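Local atomic coordinates of hydrolase, NUDIX family (PDB entry 3F6A), a protein that probably hydrolyses nucleoside diphosphates linked to another moiety, as other members of the NUDIX family do, though its own substrate is not established. Residues A[52-57]-A[112-118]. Residues are numbered along the deposited sequence; the frame is centred on the assembly and turned at random.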
ATOM      1  N   LYS A  52      19.237  -6.848  -1.358  1.00 20.43           N
ATOM      2  CA  LYS A  52      20.553  -7.122  -1.936  1.00 20.04           C
ATOM      3  C   LYS A  52      21.639  -6.299  -1.243  1.00 19.43           C
ATOM      4  O   LYS A  52      22.716  -6.804  -0.937  1.00 20.97           O
ATOM      5  CB  LYS A  52      20.541  -6.793  -3.435  1.00 23.79           C
ATOM      6  CG  LYS A  52      21.693  -7.405  -4.231  1.00 27.69           C
ATOM      7  CD  LYS A  52      21.594  -8.930  -4.255  1.00 29.55           C
ATOM      8  CE  LYS A  52      22.580  -9.546  -5.232  1.00 33.44           C
ATOM      9  NZ  LYS A  52      22.475 -11.031  -5.272  1.00 33.43           N
ATOM     10  N   GLU A  53      21.353  -5.028  -0.993  1.00 19.02           N
ATOM     11  CA  GLU A  53      22.326  -4.153  -0.353  1.00 19.82           C
ATOM     12  C   GLU A  53      22.554  -4.449   1.131  1.00 19.94           C
ATOM     13  O   GLU A  53      23.694  -4.428   1.605  1.00 20.87           O
ATOM     14  CB  GLU A  53      21.912  -2.686  -0.532  1.00 17.21           C
ATOM     15  CG  GLU A  53      21.780  -2.259  -1.997  1.00 18.32           C
ATOM     16  CD  GLU A  53      21.363  -0.801  -2.168  1.00 22.06           C
ATOM     17  OE1 GLU A  53      20.446  -0.343  -1.451  1.00 18.72           O
ATOM     18  OE2 GLU A  53      21.950  -0.109  -3.035  1.00 20.88           O
ATOM     19  N   GLU A  54      21.487  -4.758   1.861  1.00 17.98           N
ATOM     20  CA  GLU A  54      21.622  -5.005   3.290  1.00 19.54           C
ATOM     21  C   GLU A  54      21.941  -6.440   3.698  1.00 19.29           C
ATOM     22  O   GLU A  54      22.396  -6.673   4.820  1.00 18.61           O
ATOM     23  CB  GLU A  54      20.367  -4.511   4.020  1.00 20.66           C
ATOM     24  CG  GLU A  54      20.016  -3.074   3.643  1.00 21.71           C
ATOM     25  CD  GLU A  54      18.937  -2.451   4.520  1.00 22.78           C
ATOM     26  OE1 GLU A  54      18.012  -3.171   4.952  1.00 22.59           O
ATOM     27  OE2 GLU A  54      19.009  -1.229   4.761  1.00 19.82           O
ATOM     28  N   ALA A  55      21.727  -7.397   2.799  1.00 18.93           N
ATOM     29  CA  ALA A  55      22.007  -8.788   3.132  1.00 19.43           C
ATOM     30  C   ALA A  55      22.567  -9.604   1.972  1.00 18.89           C
ATOM     31  O   ALA A  55      22.806 -10.797   2.124  1.00 18.91           O
ATOM     32  CB  ALA A  55      20.748  -9.453   3.667  1.00 17.03           C
ATOM     33  N   GLY A  56      22.780  -8.966   0.823  1.00 20.52           N
ATOM     34  CA  GLY A  56      23.307  -9.676  -0.334  1.00 19.32           C
ATOM     35  C   GLY A  56      22.400 -10.824  -0.737  1.00 21.56           C
ATOM     36  O   GLY A  56      22.863 -11.880  -1.191  1.00 21.56           O
ATOM     37  N   LEU A  57      21.095 -10.614  -0.583  1.00 20.68           N
ATOM     38  CA  LEU A  57      20.119 -11.649  -0.907  1.00 20.18           C
ATOM     39  C   LEU A  57      19.239 -11.379  -2.114  1.00 21.27           C
ATOM     40  O   LEU A  57      18.895 -10.234  -2.415  1.00 19.22           O
ATOM     41  CB  LEU A  57      19.185 -11.890   0.285  1.00 18.90           C
ATOM     42  CG  LEU A  57      19.744 -12.370   1.623  1.00 20.21           C
ATOM     43  CD1 LEU A  57      18.624 -12.396   2.654  1.00 18.10           C
ATOM     44  CD2 LEU A  57      20.364 -13.751   1.459  1.00 21.22           C
ATOM     45  N   THR A 112      24.307 -14.610   4.462  1.00 21.62           N
ATOM     46  CA  THR A 112      24.106 -13.208   4.117  1.00 20.35           C
ATOM     47  C   THR A 112      25.425 -12.483   3.965  1.00 19.67           C
ATOM     48  O   THR A 112      26.418 -12.848   4.584  1.00 18.88           O
ATOM     49  CB  THR A 112      23.267 -12.503   5.189  1.00 18.16           C
ATOM     50  OG1 THR A 112      23.855 -12.725   6.475  1.00 19.06           O
ATOM     51  CG2 THR A 112      21.856 -13.057   5.195  1.00 15.34           C
ATOM     52  N   SER A 113      25.428 -11.447   3.135  1.00 21.05           N
ATOM     53  CA  SER A 113      26.636 -10.668   2.891  1.00 20.62           C
ATOM     54  C   SER A 113      26.272  -9.200   2.658  1.00 18.73           C
ATOM     55  O   SER A 113      26.135  -8.766   1.522  1.00 16.84           O
ATOM     56  CB  SER A 113      27.354 -11.228   1.659  1.00 21.80           C
ATOM     57  OG  SER A 113      28.520 -10.487   1.365  1.00 28.28           O
ATOM     58  N   PRO A 114      26.116  -8.416   3.737  1.00 18.67           N
ATOM     59  CA  PRO A 114      25.762  -7.002   3.575  1.00 17.26           C
ATOM     60  C   PRO A 114      26.804  -6.206   2.806  1.00 16.73           C
ATOM     61  O   PRO A 114      27.999  -6.474   2.904  1.00 15.39           O
ATOM     62  CB  PRO A 114      25.640  -6.505   5.013  1.00 17.83           C
ATOM     63  CG  PRO A 114      25.264  -7.748   5.778  1.00 18.48           C
ATOM     64  CD  PRO A 114      26.173  -8.783   5.162  1.00 18.68           C
ATOM     65  N   GLU A 115      26.346  -5.219   2.050  1.00 16.36           N
ATOM     66  CA  GLU A 115      27.257  -4.375   1.305  1.00 16.74           C
ATOM     67  C   GLU A 115      27.842  -3.321   2.247  1.00 16.59           C
ATOM     68  O   GLU A 115      27.360  -3.128   3.371  1.00 15.29           O
ATOM     69  CB  GLU A 115      26.535  -3.735   0.119  1.00 18.11           C
ATOM     70  CG  GLU A 115      26.174  -4.762  -0.953  1.00 19.77           C
ATOM     71  CD  GLU A 115      25.420  -4.165  -2.121  1.00 19.63           C
ATOM     72  OE1 GLU A 115      25.393  -2.921  -2.257  1.00 19.07           O
ATOM     73  OE2 GLU A 115      24.860  -4.948  -2.913  1.00 19.48           O
ATOM     74  N   ILE A 116      28.892  -2.659   1.778  1.00 15.21           N
ATOM     75  CA  ILE A 116      29.609  -1.652   2.544  1.00 15.06           C
ATOM     76  C   ILE A 116      28.760  -0.659   3.333  1.00 15.73           C
ATOM     77  O   ILE A 116      27.803  -0.082   2.819  1.00 15.34           O
ATOM     78  CB  ILE A 116      30.561  -0.852   1.625  1.00 16.49           C
ATOM     79  CG1 ILE A 116      31.526  -0.015   2.471  1.00 14.09           C
ATOM     80  CG2 ILE A 116      29.757   0.055   0.699  1.00 16.55           C
ATOM     81  CD1 ILE A 116      32.541   0.751   1.649  1.00 18.01           C
ATOM     82  N   GLY A 117      29.122  -0.471   4.595  1.00 15.81           N
ATOM     83  CA  GLY A 117      28.423   0.486   5.434  1.00 18.30           C
ATOM     84  C   GLY A 117      27.050   0.103   5.948  1.00 19.04           C
ATOM     85  O   GLY A 117      26.417   0.884   6.656  1.00 19.73           O
ATOM     86  N   GLU A 118      26.576  -1.084   5.597  1.00 18.43           N
ATOM     87  CA  GLU A 118      25.263  -1.534   6.056  1.00 18.07           C
ATOM     88  C   GLU A 118      25.455  -2.245   7.389  1.00 18.41           C
ATOM     89  O   GLU A 118      26.582  -2.608   7.741  1.00 17.08           O
ATOM     90  CB  GLU A 118      24.652  -2.518   5.060  1.00 17.15           C
ATOM     91  CG  GLU A 118      24.480  -1.994   3.646  1.00 16.98           C
ATOM     92  CD  GLU A 118      23.304  -1.046   3.498  1.00 18.32           C
ATOM     93  OE1 GLU A 118      22.960  -0.729   2.346  1.00 18.16           O
ATOM     94  OE2 GLU A 118      22.722  -0.629   4.522  1.00 17.97           O
TER
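Glu53 offers its carbonyl to the loop first: Glu115 N donates to Glu53 O at 2.8 Å, nearly straight (166° at the hydrogen). The same oxygen is packed by aliphatic carbon, with Glu115 CB and Glu118 CG each 3.3 Å from Glu53 O. Glu115, its chain extended beyond CG, lies along the backbone of Glu53, while the two carboxylates stand almost perpendicular; Glu53 OE1 makes a salt bridge with Arg49 one turn back. Next comes Glu54, whose carbonyl faces the ring of Pro114, with Pro114 CG 3.2 Å from Glu54 O. At the end of the Glu54 side chain, OE1 accepts a hydrogen bond from Gly34 N. Glu118, bent at chi2 (-76°), turns its carboxylate toward Glu54, leaving OE2 of Glu118 3.8 Å from OE2 of Glu54, with the carboxylate planes 78° apart. This helix, 43-55, belongs to the Nudix box, residues 35-56, and the loop leading to strand 122-125 runs past its C-terminal end. At Ala55 the carbonyl accepts Ser113 N at 2.9 Å, the donor standing well above the carbonyl plane. Gly56 then leaves the helix with positive phi, its CA passing close to Ser113 O. Leu57 closes the row: CD2 meets Thr112 CG2 at 4.1 Å, a methyl that also touches Ala55 CB, beside Leu20 and Leu122 of the sheet.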